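Local coordinates for 2-oxoglutarate (2OG) and Fe(II)-dependent oxygenase superfamily protein (Arabidopsis thaliana, PDB 6KWA), which probably catalyses the irreversible 2-oxoglutarate-dependent oxidation of the plant hormone indole-3-acetic acid to inactive 2-oxoindole-3-acetic acid, at residues I5-V10 and Q17-A22; E132-V137 and S257-A262; E144-F149 and G247-D252; L126-A131 and E138-K143. One frame throughout, in Å; residues are numbered along the deposited sequence.

Interaction 1 (I5-V10 and Q17-A22)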
loop_
_atom_site.group_PDB
_atom_site.type_symbol
_atom_site.label_atom_id
_atom_site.label_comp_id
_atom_site.label_asym_id
_atom_site.label_seq_id
_atom_site.Cartn_x
_atom_site.Cartn_y
_atom_site.Cartn_z
ATOM N N ILE A 5 9.687 11.685 3.872
ATOM C CA ILE A 5 8.951 12.943 3.825
ATOM C C ILE A 5 8.176 13.230 5.106
ATOM O O ILE A 5 7.386 12.408 5.562
ATOM C CB ILE A 5 8.008 12.943 2.603
ATOM C CG1 ILE A 5 8.908 13.042 1.365
ATOM C CG2 ILE A 5 7.029 14.090 2.656
ATOM C CD1 ILE A 5 8.200 13.306 0.086
ATOM N N ASP A 6 8.419 14.405 5.674
ATOM C CA ASP A 6 7.785 14.872 6.916
ATOM C C ASP A 6 6.458 15.532 6.597
ATOM O O ASP A 6 6.433 16.660 6.118
ATOM C CB ASP A 6 8.729 15.862 7.630
ATOM C CG ASP A 6 8.246 16.270 9.041
ATOM O OD1 ASP A 6 7.075 16.047 9.419
ATOM O OD2 ASP A 6 9.078 16.827 9.784
ATOM N N LEU A 7 5.352 14.867 6.926
ATOM C CA LEU A 7 4.031 15.377 6.586
ATOM C C LEU A 7 3.632 16.540 7.487
ATOM O O LEU A 7 2.583 17.142 7.265
ATOM C CB LEU A 7 2.983 14.260 6.681
ATOM C CG LEU A 7 3.151 13.114 5.659
ATOM C CD1 LEU A 7 2.020 12.115 5.759
ATOM C CD2 LEU A 7 3.243 13.640 4.221
ATOM N N GLU A 8 4.463 16.864 8.488
ATOM C CA GLU A 8 4.223 18.079 9.307
ATOM C C GLU A 8 5.087 19.276 8.867
ATOM O O GLU A 8 5.237 20.236 9.610
ATOM C CB GLU A 8 4.448 17.830 10.797
ATOM C CG GLU A 8 3.367 16.976 11.442
ATOM C CD GLU A 8 3.649 16.686 12.912
ATOM O OE1 GLU A 8 4.765 16.992 13.395
ATOM O OE2 GLU A 8 2.744 16.162 13.593
ATOM N N GLU A 9 5.666 19.200 7.674
ATOM C CA GLU A 9 6.368 20.339 7.089
ATOM C C GLU A 9 5.391 21.497 7.011
ATOM O O GLU A 9 4.258 21.315 6.565
ATOM C CB GLU A 9 6.911 19.979 5.698
ATOM C CG GLU A 9 7.265 21.178 4.833
ATOM C CD GLU A 9 8.548 21.859 5.226
ATOM O OE1 GLU A 9 9.582 21.164 5.383
ATOM O OE2 GLU A 9 8.509 23.102 5.392
ATOM N N VAL A 10 5.804 22.673 7.480
ATOM C CA VAL A 10 4.842 23.763 7.665
ATOM C C VAL A 10 4.430 24.350 6.316
ATOM O O VAL A 10 3.285 24.759 6.126
ATOM C CB VAL A 10 5.389 24.895 8.584
ATOM C CG1 VAL A 10 6.638 25.555 7.992
ATOM C CG2 VAL A 10 4.314 25.944 8.815
ATOM N N GLN A 17 5.977 19.712 -3.193
ATOM C CA GLN A 17 7.029 19.542 -4.175
ATOM C C GLN A 17 7.899 18.341 -3.827
ATOM O O GLN A 17 8.309 17.584 -4.714
ATOM C CB GLN A 17 7.874 20.794 -4.282
ATOM C CG GLN A 17 9.229 20.512 -4.854
ATOM C CD GLN A 17 9.823 21.732 -5.463
ATOM O OE1 GLN A 17 9.187 22.389 -6.293
ATOM N NE2 GLN A 17 11.049 22.064 -5.059
ATOM N N LYS A 18 8.204 18.175 -2.545
ATOM C CA LYS A 18 8.966 17.000 -2.130
ATOM C C LYS A 18 8.189 15.730 -2.451
ATOM O O LYS A 18 8.775 14.751 -2.876
ATOM C CB LYS A 18 9.310 17.055 -0.631
ATOM C CG LYS A 18 10.591 17.832 -0.329
ATOM C CD LYS A 18 10.727 18.099 1.168
ATOM C CE LYS A 18 12.023 18.821 1.497
ATOM N NZ LYS A 18 12.162 19.007 2.986
ATOM N N ILE A 19 6.875 15.731 -2.239
ATOM C CA ILE A 19 6.096 14.547 -2.560
ATOM C C ILE A 19 6.176 14.268 -4.064
ATOM O O ILE A 19 6.503 13.145 -4.504
ATOM C CB ILE A 19 4.649 14.703 -2.093
ATOM C CG1 ILE A 19 4.608 14.505 -0.575
ATOM C CG2 ILE A 19 3.730 13.673 -2.790
ATOM C CD1 ILE A 19 3.350 15.054 0.121
ATOM N N ARG A 20 5.924 15.292 -4.853
ATOM C CA ARG A 20 5.919 15.140 -6.291
ATOM C C ARG A 20 7.271 14.624 -6.818
ATOM O O ARG A 20 7.312 13.737 -7.650
ATOM C CB ARG A 20 5.602 16.469 -6.945
ATOM C CG ARG A 20 5.851 16.479 -8.444
ATOM C CD ARG A 20 5.368 17.818 -9.044
ATOM N NE ARG A 20 5.883 18.008 -10.394
ATOM C CZ ARG A 20 5.628 19.076 -11.140
ATOM N NH1 ARG A 20 4.881 20.055 -10.661
ATOM N NH2 ARG A 20 6.116 19.167 -12.356
ATOM N N GLU A 21 8.380 15.130 -6.301
ATOM C CA GLU A 21 9.652 14.769 -6.904
ATOM C C GLU A 21 10.080 13.382 -6.477
ATOM O O GLU A 21 10.676 12.649 -7.275
ATOM C CB GLU A 21 10.756 15.775 -6.542
ATOM C CG GLU A 21 10.804 16.972 -7.486
ATOM C CD GLU A 21 11.518 18.183 -6.905
ATOM O OE1 GLU A 21 12.501 18.011 -6.139
ATOM O OE2 GLU A 21 11.128 19.313 -7.268
ATOM N N ALA A 22 9.737 13.000 -5.254
ATOM C CA ALA A 22 9.927 11.617 -4.836
ATOM C C ALA A 22 9.158 10.674 -5.744
ATOM O O ALA A 22 9.706 9.690 -6.268
ATOM C CB ALA A 22 9.474 11.440 -3.389
#
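I5 plugs the strand into helix 12-25 with the tip of its side chain, its CD1 lying 3.3 Å from the backbone O of K18 and 3.6 Å from CA of I19. Because CG1 stands anti to the carbonyl carbon (chi1 -70°) and the chain then runs straight, CD1 reaches the helix surface between K18, I19 and A22. The CB of A22 is 4.1 Å from I5 CD1, and so small a residue lets strand and helix come close. I19 crosses I5 at about a right angle, with its CG1 3.8 Å from I5 CD1. Packing thins at L7, whose CD2 is 4.3 Å from CD1 of I19.

The outer side is looser and polar. K18 stretches its extended chain from the exposed helix flank toward E9, yet its NZ stops 4.1 Å from E9 OE1, beyond a salt bridge, so the attraction is probably mild. Before E9, an Asx turn from D6 OD1 to the N of E8 shapes the bend leaving the strand.

The contact belongs to a beta-alpha-beta unit: strand 4-6 pairs in parallel with strand 28-32, whose F29 touches I5 and A22, while I19 and L7 also pack against helix 106-133.

Interaction 2 (E132-V137 and S257-A262)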
loop_
_atom_site.group_PDB
_atom_site.type_symbol
_atom_site.label_atom_id
_atom_site.label_comp_id
_atom_site.label_asym_id
_atom_site.label_seq_id
_atom_site.Cartn_x
_atom_site.Cartn_y
_atom_site.Cartn_z
ATOM N N GLU A 132 -2.219 18.736 -5.876
ATOM C CA GLU A 132 -1.791 20.090 -5.556
ATOM C C GLU A 132 -0.376 20.402 -6.057
ATOM O O GLU A 132 -0.075 21.530 -6.455
ATOM C CB GLU A 132 -1.883 20.319 -4.044
ATOM C CG GLU A 132 -3.346 20.330 -3.512
ATOM C CD GLU A 132 -3.416 20.488 -1.996
ATOM O OE1 GLU A 132 -2.358 20.431 -1.312
ATOM O OE2 GLU A 132 -4.531 20.701 -1.478
ATOM N N SER A 133 0.507 19.416 -6.039
ATOM C CA SER A 133 1.875 19.660 -6.455
ATOM C C SER A 133 1.960 19.921 -7.950
ATOM O O SER A 133 2.962 20.430 -8.448
ATOM C CB SER A 133 2.758 18.463 -6.087
ATOM O OG SER A 133 2.508 17.384 -6.967
ATOM N N TYR A 134 0.920 19.562 -8.681
ATOM C CA TYR A 134 0.883 19.865 -10.103
ATOM C C TYR A 134 0.043 21.108 -10.427
ATOM O O TYR A 134 -0.053 21.502 -11.599
ATOM C CB TYR A 134 0.326 18.657 -10.884
ATOM C CG TYR A 134 1.296 17.497 -11.013
ATOM C CD1 TYR A 134 2.404 17.591 -11.831
ATOM C CD2 TYR A 134 1.101 16.312 -10.302
ATOM C CE1 TYR A 134 3.315 16.526 -11.949
ATOM C CE2 TYR A 134 2.004 15.249 -10.398
ATOM C CZ TYR A 134 3.106 15.355 -11.220
ATOM O OH TYR A 134 4.007 14.305 -11.340
ATOM N N GLY A 135 -0.568 21.709 -9.406
ATOM C CA GLY A 135 -1.434 22.875 -9.602
ATOM C C GLY A 135 -2.734 22.572 -10.346
ATOM O O GLY A 135 -3.307 23.436 -11.006
ATOM N N LEU A 136 -3.211 21.338 -10.206
ATOM C CA LEU A 136 -4.412 20.867 -10.865
ATOM C C LEU A 136 -5.666 21.462 -10.254
ATOM O O LEU A 136 -5.668 21.842 -9.074
ATOM C CB LEU A 136 -4.496 19.347 -10.783
ATOM C CG LEU A 136 -3.921 18.436 -11.863
ATOM C CD1 LEU A 136 -2.742 19.020 -12.597
ATOM C CD2 LEU A 136 -3.643 17.044 -11.278
ATOM N N VAL A 137 -6.709 21.546 -11.076
ATOM C CA VAL A 137 -8.021 22.001 -10.642
ATOM C C VAL A 137 -8.811 20.834 -10.077
ATOM O O VAL A 137 -9.660 21.016 -9.215
ATOM C CB VAL A 137 -8.816 22.691 -11.785
ATOM C CG1 VAL A 137 -8.047 23.921 -12.260
ATOM C CG2 VAL A 137 -9.061 21.745 -12.932
ATOM N N SER A 257 -6.631 16.532 -18.489
ATOM C CA SER A 257 -6.109 17.193 -19.688
ATOM C C SER A 257 -4.760 17.879 -19.485
ATOM O O SER A 257 -3.890 17.823 -20.366
ATOM C CB SER A 257 -7.131 18.196 -20.213
ATOM O OG SER A 257 -7.313 19.234 -19.264
ATOM N N GLU A 258 -4.598 18.548 -18.341
ATOM C CA GLU A 258 -3.365 19.288 -18.056
ATOM C C GLU A 258 -2.079 18.476 -18.295
ATOM O O GLU A 258 -1.023 19.043 -18.551
ATOM C CB GLU A 258 -3.336 19.808 -16.608
ATOM C CG GLU A 258 -4.392 20.848 -16.192
ATOM C CD GLU A 258 -5.538 20.261 -15.399
ATOM O OE1 GLU A 258 -5.875 19.077 -15.628
ATOM O OE2 GLU A 258 -6.058 20.979 -14.492
ATOM N N PHE A 259 -2.175 17.161 -18.123
ATOM C CA PHE A 259 -1.039 16.249 -18.244
ATOM C C PHE A 259 -0.701 15.850 -19.673
ATOM O O PHE A 259 0.383 15.350 -19.955
ATOM C CB PHE A 259 -1.313 14.973 -17.453
ATOM C CG PHE A 259 -1.098 15.119 -15.986
ATOM C CD1 PHE A 259 0.095 15.638 -15.504
ATOM C CD2 PHE A 259 -2.083 14.731 -15.086
ATOM C CE1 PHE A 259 0.304 15.776 -14.149
ATOM C CE2 PHE A 259 -1.883 14.859 -13.728
ATOM C CZ PHE A 259 -0.682 15.380 -13.259
ATOM N N VAL A 260 -1.678 15.983 -20.553
ATOM C CA VAL A 260 -1.489 15.536 -21.910
ATOM C C VAL A 260 -1.389 16.701 -22.858
ATOM O O VAL A 260 -2.300 17.525 -22.945
ATOM C CB VAL A 260 -2.637 14.632 -22.353
ATOM C CG1 VAL A 260 -2.340 14.062 -23.738
ATOM C CG2 VAL A 260 -2.838 13.523 -21.319
ATOM N N ASP A 261 -0.276 16.765 -23.573
ATOM C CA ASP A 261 -0.108 17.798 -24.574
ATOM C C ASP A 261 0.951 17.392 -25.591
ATOM O O ASP A 261 1.445 16.259 -25.580
ATOM C CB ASP A 261 0.210 19.139 -23.911
ATOM C CG ASP A 261 1.311 19.038 -22.884
ATOM O OD1 ASP A 261 2.476 18.839 -23.299
ATOM O OD2 ASP A 261 0.999 19.168 -21.665
ATOM N N ALA A 262 1.277 18.307 -26.493
ATOM C CA ALA A 262 2.158 17.992 -27.613
ATOM C C ALA A 262 3.535 17.458 -27.164
ATOM O O ALA A 262 4.138 16.633 -27.854
ATOM C CB ALA A 262 2.310 19.222 -28.504
#
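A Schellman motif ends helix 106-133 and delivers Y134 and L136, on either side of its glycine, to E258 and F259 of the 3-10 turn 257-259. G135 adopts positive phi (68°), which glycine tolerates readily, and its N bonds back to the O of E132.

Y134 and F259 form a T-shaped pair, with centroids 4.8 Å apart and planes at 83°. The edge of F259 is directed at the face of Y134: its CE1 stands 3.6 Å above the phenol plane, over the ring centre, and its CZ is 3.6 Å from Y134 CD2. L136 supports the same phenyl ring obliquely through CD2, 3.7 Å from F259 CE2, while its other methyl, CD1, lies 4.1 Å from CB of E258. Farther out, V137 offers CG2 to the carboxylate, 3.5 Å from E258 OE2. E258 OE2 also lies close to E138 OE1; two carboxylates so near each other would probably raise the proton affinity of at least one of them.

Outside the pair, W218 makes another edge-to-face contact with F259, and the hydroxyl of Y134 is hydrogen-bonded to E24 of helix 12-25.

No hydrogen bond joins the two segments, so dispersion and the weak attraction of ring hydrogens for a pi face probably hold them.

Interaction 3 (E144-F149 and G247-D252)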
loop_
_atom_site.group_PDB
_atom_site.type_symbol
_atom_site.label_atom_id
_atom_site.label_comp_id
_atom_site.label_asym_id
_atom_site.label_seq_id
_atom_site.Cartn_x
_atom_site.Cartn_y
_atom_site.Cartn_z
ATOM N N GLU A 144 -14.240 9.105 -5.910
ATOM C CA GLU A 144 -15.111 7.970 -6.184
ATOM C C GLU A 144 -14.270 6.708 -6.372
ATOM O O GLU A 144 -14.745 5.709 -6.915
ATOM C CB GLU A 144 -15.950 8.209 -7.444
ATOM C CG GLU A 144 -16.711 9.539 -7.524
ATOM C CD GLU A 144 -17.664 9.778 -6.372
ATOM O OE1 GLU A 144 -18.155 8.799 -5.766
ATOM O OE2 GLU A 144 -17.928 10.963 -6.075
ATOM N N TRP A 145 -13.008 6.771 -5.961
ATOM C CA TRP A 145 -12.112 5.636 -6.121
ATOM C C TRP A 145 -12.131 4.752 -4.886
ATOM O O TRP A 145 -11.904 5.220 -3.780
ATOM C CB TRP A 145 -10.675 6.106 -6.396
ATOM C CG TRP A 145 -10.498 6.827 -7.688
ATOM C CD1 TRP A 145 -11.475 7.203 -8.570
ATOM C CD2 TRP A 145 -9.258 7.252 -8.258
ATOM N NE1 TRP A 145 -10.915 7.849 -9.648
ATOM C CE2 TRP A 145 -9.556 7.890 -9.483
ATOM C CE3 TRP A 145 -7.925 7.171 -7.844
ATOM C CZ2 TRP A 145 -8.572 8.431 -10.299
ATOM C CZ3 TRP A 145 -6.941 7.708 -8.658
ATOM C CH2 TRP A 145 -7.266 8.322 -9.877
ATOM N N PRO A 146 -12.356 3.454 -5.077
ATOM C CA PRO A 146 -12.369 2.518 -3.943
ATOM C C PRO A 146 -10.952 2.174 -3.450
ATOM O O PRO A 146 -9.967 2.272 -4.197
ATOM C CB PRO A 146 -13.028 1.276 -4.536
ATOM C CG PRO A 146 -12.542 1.303 -5.995
ATOM C CD PRO A 146 -12.534 2.772 -6.372
ATOM N N SER A 147 -10.854 1.792 -2.187
ATOM C CA SER A 147 -9.601 1.301 -1.648
ATOM C C SER A 147 -9.740 -0.164 -1.272
ATOM O O SER A 147 -10.843 -0.692 -1.187
ATOM C CB SER A 147 -9.152 2.120 -0.451
ATOM O OG SER A 147 -8.856 3.433 -0.858
ATOM N N GLN A 148 -8.597 -0.811 -1.103
ATOM C CA GLN A 148 -8.512 -2.227 -0.799
ATOM C C GLN A 148 -7.528 -2.455 0.338
ATOM O O GLN A 148 -6.450 -1.870 0.384
ATOM C CB GLN A 148 -8.084 -3.015 -2.035
ATOM C CG GLN A 148 -7.858 -4.511 -1.833
ATOM C CD GLN A 148 -7.562 -5.207 -3.152
ATOM O OE1 GLN A 148 -7.739 -4.615 -4.216
ATOM N NE2 GLN A 148 -7.045 -6.431 -3.095
ATOM N N PHE A 149 -7.945 -3.289 1.277
ATOM C CA PHE A 149 -7.148 -3.626 2.433
ATOM C C PHE A 149 -6.555 -5.025 2.231
ATOM O O PHE A 149 -7.260 -5.927 1.785
ATOM C CB PHE A 149 -8.050 -3.525 3.644
ATOM C CG PHE A 149 -7.383 -3.768 4.948
ATOM C CD1 PHE A 149 -6.511 -2.835 5.488
ATOM C CD2 PHE A 149 -7.721 -4.890 5.698
ATOM C CE1 PHE A 149 -5.942 -3.052 6.740
ATOM C CE2 PHE A 149 -7.160 -5.119 6.941
ATOM C CZ PHE A 149 -6.260 -4.199 7.465
ATOM N N GLY A 247 -7.810 2.575 -8.820
ATOM C CA GLY A 247 -8.343 3.509 -9.790
ATOM C C GLY A 247 -9.860 3.466 -9.786
ATOM O O GLY A 247 -10.482 2.953 -8.858
ATOM N N PRO A 248 -10.472 4.024 -10.828
ATOM C CA PRO A 248 -11.932 3.973 -10.908
ATOM C C PRO A 248 -12.453 2.544 -11.088
ATOM O O PRO A 248 -11.841 1.728 -11.794
ATOM C CB PRO A 248 -12.252 4.826 -12.147
ATOM C CG PRO A 248 -10.973 5.567 -12.473
ATOM C CD PRO A 248 -9.865 4.686 -11.995
ATOM N N MET A 249 -13.578 2.279 -10.433
ATOM C CA MET A 249 -14.332 1.034 -10.506
ATOM C C MET A 249 -14.847 0.806 -11.920
ATOM O O MET A 249 -14.446 -0.109 -12.646
ATOM C CB MET A 249 -15.574 1.130 -9.616
ATOM C CG MET A 249 -15.431 2.019 -8.395
ATOM S SD MET A 249 -16.868 1.975 -7.280
ATOM C CE MET A 249 -16.745 0.397 -6.469
ATOM N N ASP A 250 -15.793 1.685 -12.248
ATOM C CA ASP A 250 -16.600 1.670 -13.457
ATOM C C ASP A 250 -15.789 2.094 -14.674
ATOM O O ASP A 250 -15.271 1.277 -15.445
ATOM C CB ASP A 250 -17.771 2.657 -13.309
ATOM C CG ASP A 250 -18.489 2.545 -11.964
ATOM O OD1 ASP A 250 -18.591 1.434 -11.392
ATOM O OD2 ASP A 250 -18.946 3.603 -11.477
ATOM N N THR A 251 -15.752 3.419 -14.823
ATOM C CA THR A 251 -15.025 4.165 -15.840
ATOM C C THR A 251 -13.669 3.561 -16.160
ATOM O O THR A 251 -13.047 2.923 -15.312
ATOM C CB THR A 251 -14.838 5.634 -15.362
ATOM O OG1 THR A 251 -16.123 6.232 -15.151
ATOM C CG2 THR A 251 -13.998 6.479 -16.335
ATOM N N ASP A 252 -13.196 3.765 -17.382
ATOM C CA ASP A 252 -11.833 3.388 -17.686
ATOM C C ASP A 252 -11.055 4.712 -17.637
ATOM O O ASP A 252 -11.367 5.663 -18.353
ATOM C CB ASP A 252 -11.763 2.648 -19.029
ATOM C CG ASP A 252 -10.371 2.145 -19.362
ATOM O OD1 ASP A 252 -9.380 2.621 -18.770
ATOM O OD2 ASP A 252 -10.281 1.196 -20.172
#
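This is an apolar, proline-rich packing contact, in which W145 and P146, just before strand 147-155, lie against G247, P248 and M249, just after strand 237-245. The two strands are antiparallel neighbours in the main sheet; beyond their last backbone hydrogen bonds, where P146 pairs with L246, the chains stay together by side-chain packing.

W145 lays one face of its indole over the G247-P248 peptide. The N of P248 stands 3.9 Å above the indole plane and CA of G247 4.1 Å above it, both offset toward the rim. Indole and pyrrolidine run side by side in the same direction; P248 CD makes a CH-pi contact over the five-membered ring, 4.3 Å from its centroid and 22° off the normal, and P248 CG comes within 3.6 Å of W145 NE1. G247 suits its place because a CB there would collide with the following proline ring. P146 fills the adjoining corner, where its CD meets the O of G247 at 3.2 Å and CG of M249 at 3.6 Å.

F141 and F174 meet W145 edge-to-face. Replacing W145 by an alanine would probably strip P248 of its aromatic platform and open a gap between the 247-248 backbone and these phenyl rings.

Neither proline has an N-H to donate, and no hydrogen bond crosses the contact. Cohesion therefore probably rests on dispersion, helped by the C-H groups beside each proline nitrogen, which are slightly polarised toward the pi cloud at P248 and the carbonyl oxygen at P146.

Interaction 4 (L126-A131 and E138-K143)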
loop_
_atom_site.group_PDB
_atom_site.type_symbol
_atom_site.label_atom_id
_atom_site.label_comp_id
_atom_site.label_asym_id
_atom_site.label_seq_id
_atom_site.Cartn_x
_atom_site.Cartn_y
_atom_site.Cartn_z
ATOM N N LEU A 126 -2.652 12.234 0.736
ATOM C CA LEU A 126 -1.462 12.133 -0.145
ATOM C C LEU A 126 -1.919 12.293 -1.579
ATOM O O LEU A 126 -1.268 12.941 -2.372
ATOM C CB LEU A 126 -0.732 10.808 0.047
ATOM C CG LEU A 126 -0.104 10.612 1.447
ATOM C CD1 LEU A 126 0.430 9.172 1.645
ATOM C CD2 LEU A 126 1.012 11.603 1.674
ATOM N N ALA A 127 -3.061 11.707 -1.919
ATOM C CA ALA A 127 -3.552 11.852 -3.286
ATOM C C ALA A 127 -3.847 13.328 -3.608
ATOM O O ALA A 127 -3.450 13.829 -4.656
ATOM C CB ALA A 127 -4.792 11.018 -3.482
ATOM N N ARG A 128 -4.526 14.018 -2.706
ATOM C CA ARG A 128 -4.835 15.433 -2.926
ATOM C C ARG A 128 -3.537 16.206 -3.034
ATOM O O ARG A 128 -3.388 17.082 -3.889
ATOM C CB ARG A 128 -5.719 16.017 -1.824
ATOM C CG ARG A 128 -6.137 17.488 -2.118
ATOM C CD ARG A 128 -7.048 18.004 -1.046
ATOM N NE ARG A 128 -8.219 17.135 -0.915
ATOM C CZ ARG A 128 -9.443 17.431 -1.349
ATOM N NH1 ARG A 128 -9.692 18.616 -1.892
ATOM N NH2 ARG A 128 -10.435 16.554 -1.200
ATOM N N LYS A 129 -2.569 15.873 -2.184
ATOM C CA LYS A 129 -1.305 16.597 -2.233
ATOM C C LYS A 129 -0.596 16.427 -3.589
ATOM O O LYS A 129 0.059 17.352 -4.065
ATOM C CB LYS A 129 -0.382 16.160 -1.107
ATOM C CG LYS A 129 -0.810 16.629 0.275
ATOM C CD LYS A 129 0.266 16.296 1.293
ATOM C CE LYS A 129 -0.237 16.473 2.736
ATOM N NZ LYS A 129 -0.757 17.817 2.945
ATOM N N LEU A 130 -0.683 15.247 -4.191
ATOM C CA LEU A 130 -0.118 15.039 -5.533
ATOM C C LEU A 130 -0.812 15.941 -6.558
ATOM O O LEU A 130 -0.173 16.503 -7.430
ATOM C CB LEU A 130 -0.246 13.591 -5.950
ATOM C CG LEU A 130 0.860 12.680 -5.431
ATOM C CD1 LEU A 130 0.370 11.266 -5.607
ATOM C CD2 LEU A 130 2.143 12.898 -6.232
ATOM N N ALA A 131 -2.131 16.039 -6.496
ATOM C CA ALA A 131 -2.819 16.952 -7.416
ATOM C C ALA A 131 -2.368 18.392 -7.145
ATOM O O ALA A 131 -2.128 19.179 -8.060
ATOM C CB ALA A 131 -4.310 16.830 -7.275
ATOM N N GLU A 138 -8.532 19.627 -10.567
ATOM C CA GLU A 138 -9.264 18.462 -10.117
ATOM C C GLU A 138 -8.710 17.954 -8.779
ATOM O O GLU A 138 -8.194 16.846 -8.686
ATOM C CB GLU A 138 -9.144 17.359 -11.173
ATOM C CG GLU A 138 -9.596 17.737 -12.585
ATOM C CD GLU A 138 -8.538 18.485 -13.406
ATOM O OE1 GLU A 138 -7.456 18.801 -12.879
ATOM O OE2 GLU A 138 -8.795 18.769 -14.595
ATOM N N THR A 139 -8.910 18.719 -7.715
ATOM C CA THR A 139 -8.296 18.368 -6.440
ATOM C C THR A 139 -9.115 17.305 -5.711
ATOM O O THR A 139 -8.781 16.914 -4.606
ATOM C CB THR A 139 -8.102 19.613 -5.543
ATOM O OG1 THR A 139 -9.363 20.272 -5.359
ATOM C CG2 THR A 139 -7.106 20.604 -6.206
ATOM N N ASP A 140 -10.175 16.840 -6.357
ATOM C CA ASP A 140 -11.066 15.841 -5.798
ATOM C C ASP A 140 -11.095 14.589 -6.684
ATOM O O ASP A 140 -12.052 13.827 -6.627
ATOM C CB ASP A 140 -12.486 16.414 -5.699
ATOM C CG ASP A 140 -12.672 17.371 -4.528
ATOM O OD1 ASP A 140 -11.790 17.455 -3.636
ATOM O OD2 ASP A 140 -13.676 18.120 -4.560
ATOM N N PHE A 141 -10.061 14.373 -7.498
ATOM C CA PHE A 141 -10.115 13.326 -8.529
ATOM C C PHE A 141 -10.318 11.920 -7.975
ATOM O O PHE A 141 -10.835 11.017 -8.655
ATOM C CB PHE A 141 -8.847 13.339 -9.388
ATOM C CG PHE A 141 -7.601 12.953 -8.655
ATOM C CD1 PHE A 141 -7.115 11.655 -8.735
ATOM C CD2 PHE A 141 -6.884 13.885 -7.915
ATOM C CE1 PHE A 141 -5.912 11.293 -8.090
ATOM C CE2 PHE A 141 -5.683 13.533 -7.280
ATOM C CZ PHE A 141 -5.210 12.231 -7.359
ATOM N N PHE A 142 -9.902 11.723 -6.732
ATOM C CA PHE A 142 -9.859 10.375 -6.180
ATOM C C PHE A 142 -11.174 9.990 -5.488
ATOM O O PHE A 142 -11.356 8.825 -5.128
ATOM C CB PHE A 142 -8.678 10.284 -5.203
ATOM C CG PHE A 142 -8.705 11.369 -4.182
ATOM C CD1 PHE A 142 -9.503 11.269 -3.055
ATOM C CD2 PHE A 142 -8.017 12.550 -4.404
ATOM C CE1 PHE A 142 -9.577 12.303 -2.149
ATOM C CE2 PHE A 142 -8.098 13.590 -3.487
ATOM C CZ PHE A 142 -8.867 13.459 -2.362
ATOM N N LYS A 143 -12.137 10.914 -5.411
ATOM C CA LYS A 143 -13.233 10.756 -4.440
ATOM C C LYS A 143 -14.220 9.635 -4.702
ATOM O O LYS A 143 -14.902 9.195 -3.783
ATOM C CB LYS A 143 -14.068 12.047 -4.332
ATOM C CG LYS A 143 -13.588 13.044 -3.284
ATOM C CD LYS A 143 -14.771 13.997 -2.946
ATOM C CE LYS A 143 -14.402 15.031 -1.878
ATOM N NZ LYS A 143 -15.038 16.363 -2.074
#
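Two overlapping type I turns, from E138 to F141 and from D140 to K143, fold the chain back along the last turns of helix 106-133, bringing CA of T139 to 5.7 Å from CA of R128.

R128 carries the polar side. It leaves the helix with CG anti to the backbone N (chi1 -176°) and bends at chi3 (-56°), which turns the guanidinium over the first turn. There D140 OD1 approaches the two terminal nitrogens obliquely, 2.9 Å from R128 NH2 and 3.0 Å from R128 NH1. Both hydrogen bonds of this salt bridge are weak, bent to about 122° because OD1 lies out of the guanidinium plane. The O of T139 lies over one guanidinium face, while CZ of F142 is 3.7 Å from R128 NH2. K143 NZ forms a salt bridge, with a weak hydrogen bond, to D140 OD2, so one carboxylate draws two cations together. A leucine in place of R128 would probably leave D140 with K143 as its remaining charged mate here and the first turn less firmly held to the helix.

Beneath, A127 and A131 present a smooth helix face to two phenyl rings. A127 CB is 3.7 Å from F142 CD2, and A131 CB is 3.6 Å from F141 CE2. The F141 edge also approaches the O of A127, an electrostatically favourable meeting for ring hydrogens, and W218 stacks on F141.

The two turns form the connection from helix 106-133 to strand 147-155 of the double-stranded beta-helix fold, with alanines under the phenyl rings and the R128-D140-K143 salt-bridge network on the outer side.

From the N terminus, interaction 1 closes a short six-residue loop and joins the first strand to helix 12-25. Interaction 4 next closes another six-residue loop, folding the chain after helix 106-133 back on its end; L7 and I19 of interaction 1 pack against L126, K129 and L130 there. That loop, 132-137, is the first half of interaction 2, whose partner lies 120 residues on, so interactions 2 and 4 cross. Interaction 3, between the start of strand 147-155 and the loop after its sheet neighbour 237-245, falls within the span bridged by interaction 2. R20 bonds to the O of S133, tying the N-terminal unit to the end of the long helix, which interaction 2 joins to the C-terminal region.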